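DUF3120 domain-containing protein (PDB 6RGN) is the N-terminal domain of a Bordetella type III secretion effector and probably targets it to host membranes by binding PIP2 lipids. Local coordinates at residues Met52-Pro57 with Gly121-Glu126. Residues are numbered along the deposited sequence; the frame is centred on the assembly and turned at random.
Sequences MRLLEP and GGMVAE. Unlike the reference sequence in segment 121-126: M123 (reference Leu).
The guanidinium of R53 has E126 OE2 at its edge, near its plane, and a methyl group, CD2 of its own neighbour L54, about 4.0 Å above one face, offset toward the rim. At that edge, R53 NH1 donates to E126 OE2 at 2.7 Å, with an N-H...O angle of 157°. The two flat groups are not coplanar: their planes stand 56° apart, and NH1 reaches OE2 from above the carboxylate plane. The second bond of the salt bridge, R53 NH2 to E126 OE1, is weak at 3.3 Å. M123 brings its methyl CE obliquely to the guanidinium, 3.9 Å from R53 NH2, its chain being bent at chi3.

Apolar contacts accompany the charged pair. L54 CD1 presses against the aliphatic stem of E126, 3.4 Å from CG, and L54 CD2 lies 4.3 Å from M123 CE. E126 sets CG anti to its backbone N (chi1 -170°) and runs out extended, crossing both R53 and L54 at about a right angle, so one side chain serves the leucine with its stem and the arginine with its carboxylate.

R53 has further partners: NH2 makes a salt bridge with E61 and NH1 bonds to the carbonyl of P50. The contact thus ties the 3-10 turn 52-55, ahead of helix 61-65, to the start of helix 124-140, where M123 is the N-cap residue. M123 also packs on F62 and S65 of helix 61-65, while L55 turns to helices 76-90 and 124-140 of this all-helical domain.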
ATOM      1  N   MET A  52       7.650   8.558   1.779  1.00 27.27           N
ATOM      2  CA  MET A  52       7.969   8.042   0.424  1.00 26.96           C
ATOM      3  C   MET A  52       8.840   6.774   0.493  1.00 26.69           C
ATOM      4  O   MET A  52       8.829   6.028  -0.508  1.00 26.14           O
ATOM      5  CB  MET A  52       8.647   9.102  -0.439  1.00 29.06           C
ATOM      6  CG  MET A  52       7.662  10.139  -0.873  1.00 29.31           C
ATOM      7  SD  MET A  52       8.316  11.469  -1.820  1.00 33.82           S
ATOM      8  CE  MET A  52       8.181  10.799  -3.475  1.00 32.24           C
ATOM      9  N   ARG A  53       9.547   6.507   1.597  1.00 27.36           N
ATOM     10  CA  ARG A  53      10.391   5.281   1.656  1.00 28.30           C
ATOM     11  C   ARG A  53       9.470   4.073   1.469  1.00 25.42           C
ATOM     12  O   ARG A  53       9.929   3.104   0.904  1.00 25.48           O
ATOM     13  CB  ARG A  53      11.227   5.167   2.933  1.00 31.34           C
ATOM     14  CG  ARG A  53      10.420   4.764   4.154  1.00 31.42           C
ATOM     15  CD  ARG A  53      11.203   4.888   5.459  1.00 35.11           C
ATOM     16  NE  ARG A  53      10.321   4.273   6.439  1.00 34.64           N
ATOM     17  CZ  ARG A  53       9.265   4.860   6.991  1.00 35.38           C
ATOM     18  NH1 ARG A  53       8.951   6.114   6.693  1.00 36.62           N
ATOM     19  NH2 ARG A  53       8.498   4.183   7.827  1.00 34.42           N
ATOM     20  N   LEU A  54       8.192   4.175   1.839  1.00 22.54           N
ATOM     21  CA  LEU A  54       7.279   3.028   1.837  1.00 20.93           C
ATOM     22  C   LEU A  54       6.975   2.534   0.415  1.00 19.68           C
ATOM     23  O   LEU A  54       6.563   1.340   0.300  1.00 18.74           O
ATOM     24  CB  LEU A  54       6.001   3.355   2.601  1.00 20.05           C
ATOM     25  CG  LEU A  54       6.146   3.429   4.118  1.00 21.13           C
ATOM     26  CD1 LEU A  54       4.806   3.748   4.748  1.00 20.72           C
ATOM     27  CD2 LEU A  54       6.707   2.130   4.696  1.00 22.19           C
ATOM     28  N   LEU A  55       7.163   3.346  -0.630  1.00 19.24           N
ATOM     29  CA  LEU A  55       6.959   2.819  -1.987  1.00 19.79           C
ATOM     30  C   LEU A  55       8.241   2.877  -2.810  1.00 21.80           C
ATOM     31  O   LEU A  55       8.150   2.586  -4.025  1.00 22.58           O
ATOM     32  CB  LEU A  55       5.840   3.597  -2.653  1.00 18.68           C
ATOM     33  CG  LEU A  55       4.451   3.348  -2.059  1.00 17.41           C
ATOM     34  CD1 LEU A  55       3.527   4.371  -2.662  1.00 17.12           C
ATOM     35  CD2 LEU A  55       4.026   1.931  -2.362  1.00 17.27           C
ATOM     36  N   GLU A  56       9.363   3.216  -2.198  1.00 24.28           N
ATOM     37  CA  GLU A  56      10.706   3.000  -2.784  1.00 27.21           C
ATOM     38  C   GLU A  56      10.776   1.531  -3.189  1.00 26.36           C
ATOM     39  O   GLU A  56      10.294   0.683  -2.433  1.00 24.45           O
ATOM     40  CB  GLU A  56      11.800   3.399  -1.801  1.00 31.04           C
ATOM     41  CG  GLU A  56      12.236   4.830  -2.034  1.00 35.04           C
ATOM     42  CD  GLU A  56      12.959   5.546  -0.909  1.00 39.86           C
ATOM     43  OE1 GLU A  56      13.786   4.899  -0.189  1.00 42.36           O
ATOM     44  OE2 GLU A  56      12.698   6.783  -0.762  1.00 46.04           O
ATOM     45  N   PRO A  57      11.277   1.209  -4.411  1.00 26.40           N
ATOM     46  CA  PRO A  57      11.055  -0.110  -4.984  1.00 26.14           C
ATOM     47  C   PRO A  57      11.578  -1.265  -4.150  1.00 26.98           C
ATOM     48  O   PRO A  57      10.854  -2.216  -4.101  1.00 26.84           O
ATOM     49  CB  PRO A  57      11.767  -0.021  -6.339  1.00 27.69           C
ATOM     50  CG  PRO A  57      11.457   1.380  -6.687  1.00 27.10           C
ATOM     51  CD  PRO A  57      11.822   2.140  -5.419  1.00 27.30           C
ATOM     52  N   GLY A 121      -3.539  -2.731  10.041  1.00 14.34           N
ATOM     53  CA  GLY A 121      -3.481  -1.501   9.243  1.00 14.60           C
ATOM     54  C   GLY A 121      -2.702  -0.380   9.857  1.00 15.29           C
ATOM     55  O   GLY A 121      -2.841   0.766   9.366  1.00 16.60           O
ATOM     56  N   GLY A 122      -1.841  -0.655  10.818  1.00 16.27           N
ATOM     57  CA  GLY A 122      -1.048   0.374  11.511  1.00 17.48           C
ATOM     58  C   GLY A 122      -0.205   1.247  10.595  1.00 17.73           C
ATOM     59  O   GLY A 122       0.091   2.377  11.003  1.00 17.88           O
ATOM     60  N   MET A 123       0.209   0.812   9.398  1.00 18.01           N
ATOM     61  CA  MET A 123       1.057   1.685   8.541  1.00 18.93           C
ATOM     62  C   MET A 123       0.249   2.265   7.368  1.00 15.99           C
ATOM     63  O   MET A 123       0.863   2.878   6.487  1.00 14.38           O
ATOM     64  CB  MET A 123       2.289   0.951   8.014  1.00 22.07           C
ATOM     65  CG  MET A 123       3.215   0.430   9.115  1.00 27.51           C
ATOM     66  SD  MET A 123       4.896   0.140   8.465  1.00 34.57           S
ATOM     67  CE  MET A 123       5.671   1.699   8.894  1.00 36.30           C
ATOM     68  N   VAL A 124      -1.085   2.124   7.378  1.00 14.18           N
ATOM     69  CA  VAL A 124      -1.931   2.602   6.258  1.00 13.35           C
ATOM     70  C   VAL A 124      -1.844   4.126   6.166  1.00 13.92           C
ATOM     71  O   VAL A 124      -1.679   4.590   5.023  1.00 14.56           O
ATOM     72  CB  VAL A 124      -3.370   2.046   6.272  1.00 12.51           C
ATOM     73  CG1 VAL A 124      -4.308   2.693   5.259  1.00 12.92           C
ATOM     74  CG2 VAL A 124      -3.320   0.568   6.014  1.00 12.04           C
ATOM     75  N   ALA A 125      -1.997   4.884   7.255  1.00 14.45           N
ATOM     76  CA  ALA A 125      -1.951   6.364   7.185  1.00 15.34           C
ATOM     77  C   ALA A 125      -0.660   6.783   6.469  1.00 16.38           C
ATOM     78  O   ALA A 125      -0.693   7.597   5.504  1.00 17.27           O
ATOM     79  CB  ALA A 125      -2.018   6.969   8.542  1.00 16.45           C
ATOM     80  N   GLU A 126       0.452   6.209   6.881  1.00 17.56           N
ATOM     81  CA  GLU A 126       1.771   6.542   6.308  1.00 18.63           C
ATOM     82  C   GLU A 126       1.828   6.134   4.845  1.00 17.00           C
ATOM     83  O   GLU A 126       2.342   6.916   4.065  1.00 17.53           O
ATOM     84  CB  GLU A 126       2.911   5.983   7.140  1.00 21.22           C
ATOM     85  CG  GLU A 126       4.237   6.532   6.676  1.00 24.46           C
ATOM     86  CD  GLU A 126       5.464   6.221   7.540  1.00 28.00           C
ATOM     87  OE1 GLU A 126       5.383   5.266   8.341  1.00 29.52           O
ATOM     88  OE2 GLU A 126       6.504   6.901   7.370  1.00 30.49           O
TER